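Local coordinates for large exoprotein involved in heme utilization or adhesion (Yersinia kristensenii ATCC 33638, PDB 5E3E) that is the toxic C-terminal domain of a contact-dependent growth inhibition system, a member of the RNase A superfamily that probably cleaves RNA and is bound by its immunity protein CdiI, at residues L64-Q69 with A91-A96. Residues are numbered along the deposited sequence; the frame is centred on the assembly and turned at random.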
ATOM      1  N   LEU B  64      -7.238   5.169  -5.252  1.00 14.49           N
ATOM      2  CA  LEU B  64      -8.176   4.115  -4.863  1.00 14.98           C
ATOM      3  C   LEU B  64      -7.474   2.750  -4.925  1.00 15.38           C
ATOM      4  O   LEU B  64      -6.823   2.409  -5.907  1.00 14.75           O
ATOM      5  CB  LEU B  64      -9.401   4.100  -5.772  1.00 15.85           C
ATOM      6  CG  LEU B  64     -10.477   3.026  -5.464  1.00 16.73           C
ATOM      7  CD1 LEU B  64     -11.277   3.352  -4.209  1.00 17.46           C
ATOM      8  CD2 LEU B  64     -11.395   2.865  -6.650  1.00 17.50           C
ATOM      9  N   GLU B  65      -7.639   1.995  -3.852  1.00 15.65           N
ATOM     10  CA  GLU B  65      -7.168   0.608  -3.738  1.00 16.55           C
ATOM     11  C   GLU B  65      -8.234  -0.339  -4.255  1.00 17.08           C
ATOM     12  O   GLU B  65      -9.391  -0.258  -3.830  1.00 16.88           O
ATOM     13  CB  GLU B  65      -6.941   0.302  -2.247  1.00 17.16           C
ATOM     14  CG  GLU B  65      -6.644  -1.154  -1.912  1.00 17.99           C
ATOM     15  CD  GLU B  65      -6.584  -1.425  -0.418  1.00 18.92           C
ATOM     16  OE1 GLU B  65      -6.499  -0.451   0.398  1.00 18.78           O
ATOM     17  OE2 GLU B  65      -6.577  -2.649  -0.066  1.00 19.23           O
ATOM     18  N   ILE B  66      -7.863  -1.266  -5.141  1.00 17.52           N
ATOM     19  CA  ILE B  66      -8.774  -2.296  -5.539  1.00 19.34           C
ATOM     20  C   ILE B  66      -8.049  -3.609  -5.389  1.00 18.97           C
ATOM     21  O   ILE B  66      -6.921  -3.756  -5.840  1.00 18.64           O
ATOM     22  CB  ILE B  66      -9.337  -2.125  -6.959  1.00 21.10           C
ATOM     23  CG1 ILE B  66      -8.246  -2.120  -7.996  1.00 22.00           C
ATOM     24  CG2 ILE B  66     -10.138  -0.814  -7.052  1.00 21.32           C
ATOM     25  CD1 ILE B  66      -8.724  -2.386  -9.408  1.00 23.74           C
ATOM     26  N   ASP B  67      -8.705  -4.536  -4.725  1.00 19.35           N
ATOM     27  CA  ASP B  67      -8.091  -5.810  -4.383  1.00 20.14           C
ATOM     28  C   ASP B  67      -8.668  -6.919  -5.225  1.00 19.97           C
ATOM     29  O   ASP B  67      -9.775  -6.807  -5.781  1.00 20.24           O
ATOM     30  CB  ASP B  67      -8.227  -6.059  -2.878  1.00 21.44           C
ATOM     31  CG  ASP B  67      -7.444  -5.024  -2.050  1.00 22.86           C
ATOM     32  OD1 ASP B  67      -6.218  -4.898  -2.259  1.00 24.76           O
ATOM     33  OD2 ASP B  67      -8.044  -4.319  -1.220  1.00 24.05           O
ATOM     34  N   TYR B  68      -7.858  -7.960  -5.391  1.00 19.44           N
ATOM     35  CA  TYR B  68      -8.156  -9.112  -6.208  1.00 20.15           C
ATOM     36  C   TYR B  68      -7.891 -10.304  -5.303  1.00 20.20           C
ATOM     37  O   TYR B  68      -6.856 -10.348  -4.629  1.00 18.46           O
ATOM     38  CB  TYR B  68      -7.194  -9.145  -7.379  1.00 20.58           C
ATOM     39  CG  TYR B  68      -7.182 -10.444  -8.170  1.00 21.64           C
ATOM     40  CD1 TYR B  68      -8.149 -10.690  -9.135  1.00 22.52           C
ATOM     41  CD2 TYR B  68      -6.203 -11.406  -7.955  1.00 21.72           C
ATOM     42  CE1 TYR B  68      -8.141 -11.847  -9.858  1.00 22.65           C
ATOM     43  CE2 TYR B  68      -6.169 -12.578  -8.703  1.00 22.05           C
ATOM     44  CZ  TYR B  68      -7.154 -12.790  -9.647  1.00 23.15           C
ATOM     45  OH  TYR B  68      -7.167 -13.950 -10.406  1.00 23.92           O
ATOM     46  N   GLN B  69      -8.836 -11.242  -5.250  1.00 21.59           N
ATOM     47  CA  GLN B  69      -8.676 -12.446  -4.476  1.00 23.04           C
ATOM     48  C   GLN B  69      -8.813 -13.654  -5.417  1.00 22.59           C
ATOM     49  O   GLN B  69      -9.636 -13.663  -6.333  1.00 22.03           O
ATOM     50  CB  GLN B  69      -9.723 -12.505  -3.353  1.00 26.63           C
ATOM     51  CG  GLN B  69      -9.654 -11.330  -2.369  1.00 29.73           C
ATOM     52  CD  GLN B  69     -10.436 -10.096  -2.824  1.00 34.69           C
ATOM     53  OE1 GLN B  69     -11.503 -10.209  -3.458  1.00 40.95           O
ATOM     54  NE2 GLN B  69      -9.923  -8.903  -2.482  1.00 36.67           N
ATOM     55  N   ALA B  91      -3.968  -9.972  -5.035  1.00 13.71           N
ATOM     56  CA  ALA B  91      -3.255  -8.808  -5.560  1.00 13.27           C
ATOM     57  C   ALA B  91      -3.888  -7.491  -5.191  1.00 13.15           C
ATOM     58  O   ALA B  91      -5.036  -7.444  -4.787  1.00 13.59           O
ATOM     59  CB  ALA B  91      -3.151  -8.898  -7.068  1.00 13.39           C
ATOM     60  N   ARG B  92      -3.165  -6.410  -5.413  1.00 13.11           N
ATOM     61  CA  ARG B  92      -3.694  -5.088  -5.102  1.00 13.47           C
ATOM     62  C   ARG B  92      -3.276  -4.237  -6.255  1.00 13.41           C
ATOM     63  O   ARG B  92      -2.127  -4.271  -6.684  1.00 12.81           O
ATOM     64  CB  ARG B  92      -3.116  -4.555  -3.796  1.00 14.10           C
ATOM     65  CG  ARG B  92      -3.580  -3.146  -3.410  1.00 14.65           C
ATOM     66  CD  ARG B  92      -3.026  -2.688  -2.055  1.00 15.20           C
ATOM     67  NE  ARG B  92      -3.531  -3.617  -1.038  1.00 15.93           N
ATOM     68  CZ  ARG B  92      -2.810  -4.178  -0.074  1.00 16.97           C
ATOM     69  NH1 ARG B  92      -1.531  -3.881   0.105  1.00 17.27           N
ATOM     70  NH2 ARG B  92      -3.403  -5.024   0.751  1.00 18.70           N
ATOM     71  N   ILE B  93      -4.222  -3.440  -6.735  1.00 13.64           N
ATOM     72  CA  ILE B  93      -3.960  -2.444  -7.753  1.00 14.11           C
ATOM     73  C   ILE B  93      -4.247  -1.080  -7.164  1.00 13.77           C
ATOM     74  O   ILE B  93      -5.209  -0.933  -6.426  1.00 14.04           O
ATOM     75  CB  ILE B  93      -4.909  -2.645  -8.983  1.00 14.88           C
ATOM     76  CG1 ILE B  93      -4.903  -4.109  -9.492  1.00 15.69           C
ATOM     77  CG2 ILE B  93      -4.583  -1.654 -10.077  1.00 15.23           C
ATOM     78  CD1 ILE B  93      -3.608  -4.703  -9.817  1.00 16.21           C
ATOM     79  N   ILE B  94      -3.431  -0.082  -7.475  1.00 13.36           N
ATOM     80  CA  ILE B  94      -3.705   1.277  -7.016  1.00 13.75           C
ATOM     81  C   ILE B  94      -3.962   2.123  -8.237  1.00 14.10           C
ATOM     82  O   ILE B  94      -3.112   2.157  -9.145  1.00 14.05           O
ATOM     83  CB  ILE B  94      -2.518   1.895  -6.234  1.00 13.74           C
ATOM     84  CG1 ILE B  94      -2.129   1.058  -5.003  1.00 14.43           C
ATOM     85  CG2 ILE B  94      -2.822   3.344  -5.809  1.00 13.97           C
ATOM     86  CD1 ILE B  94      -3.265   0.740  -4.094  1.00 15.21           C
ATOM     87  N   ILE B  95      -5.094   2.820  -8.253  1.00 15.01           N
ATOM     88  CA  ILE B  95      -5.430   3.735  -9.341  1.00 16.24           C
ATOM     89  C   ILE B  95      -5.536   5.162  -8.844  1.00 17.01           C
ATOM     90  O   ILE B  95      -5.643   5.415  -7.649  1.00 16.01           O
ATOM     91  CB  ILE B  95      -6.710   3.315 -10.082  1.00 16.97           C
ATOM     92  CG1 ILE B  95      -7.966   3.474  -9.209  1.00 17.81           C
ATOM     93  CG2 ILE B  95      -6.570   1.902 -10.578  1.00 17.00           C
ATOM     94  CD1 ILE B  95      -9.262   3.319  -9.981  1.00 18.61           C
ATOM     95  N   ALA B  96      -5.443   6.089  -9.773  1.00 18.19           N
ATOM     96  CA  ALA B  96      -5.625   7.486  -9.434  1.00 19.96           C
ATOM     97  C   ALA B  96      -6.539   8.147 -10.427  1.00 23.32           C
ATOM     98  O   ALA B  96      -6.514   7.833 -11.613  1.00 21.94           O
ATOM     99  CB  ALA B  96      -4.299   8.198  -9.410  1.00 19.75           C
TER
HETATM  100  O   HOH W   1      -4.985  -7.654  -1.881  1.00 23.13           O
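L64-Y68 pairs antiparallel with A91-I95, and each of the hydrogen-bonded pairs L64-I95, I66-I93 and Y68-A91 is joined by two N-H to O=C bonds, as in the I93 N to I66 O bond of 2.9 Å. On the face carrying these six residues the contact is apolar. I66, with CG1 between its backbone N and carbonyl carbon (chi1 60°), leans across I93 and brings CG1 to 3.5 Å from I93 CB, while L64 lies alongside I95. A91 CB meets the start of Y68, 4.0 Å from CD2, and A91 N sits at the ring's edge, in its plane; the ring runs on, away from A91, to a hydrogen bond between its OH and K43. Helices 34-47 and 49-58 pack on this face, so the branched aliphatic L64, I66, I93 and I95 suit it.

The other face carries E65, D67 and R92 with apolar I94, whose CD1 lies 3.9 Å from E65 CA. R92 is extended to CD and then bends, so NE forms salt bridges with D67 OD1 at 3.2 Å, on the carboxylate's syn side, and, through a weak bond, with E65 OE2 at 3.3 Å. The carboxylate planes of D67 and E65 stand 82° and 73° from the guanidinium plane, so neither pairs flat with it. A water bridges D67 OD1 and A91 O. E65 also forms a salt bridge with R15, and R92 with D74, both of the CdiI chain. One strand pair thus joins the toxin's hydrophobic core to an acid-arginine network that the immunity protein engages directly.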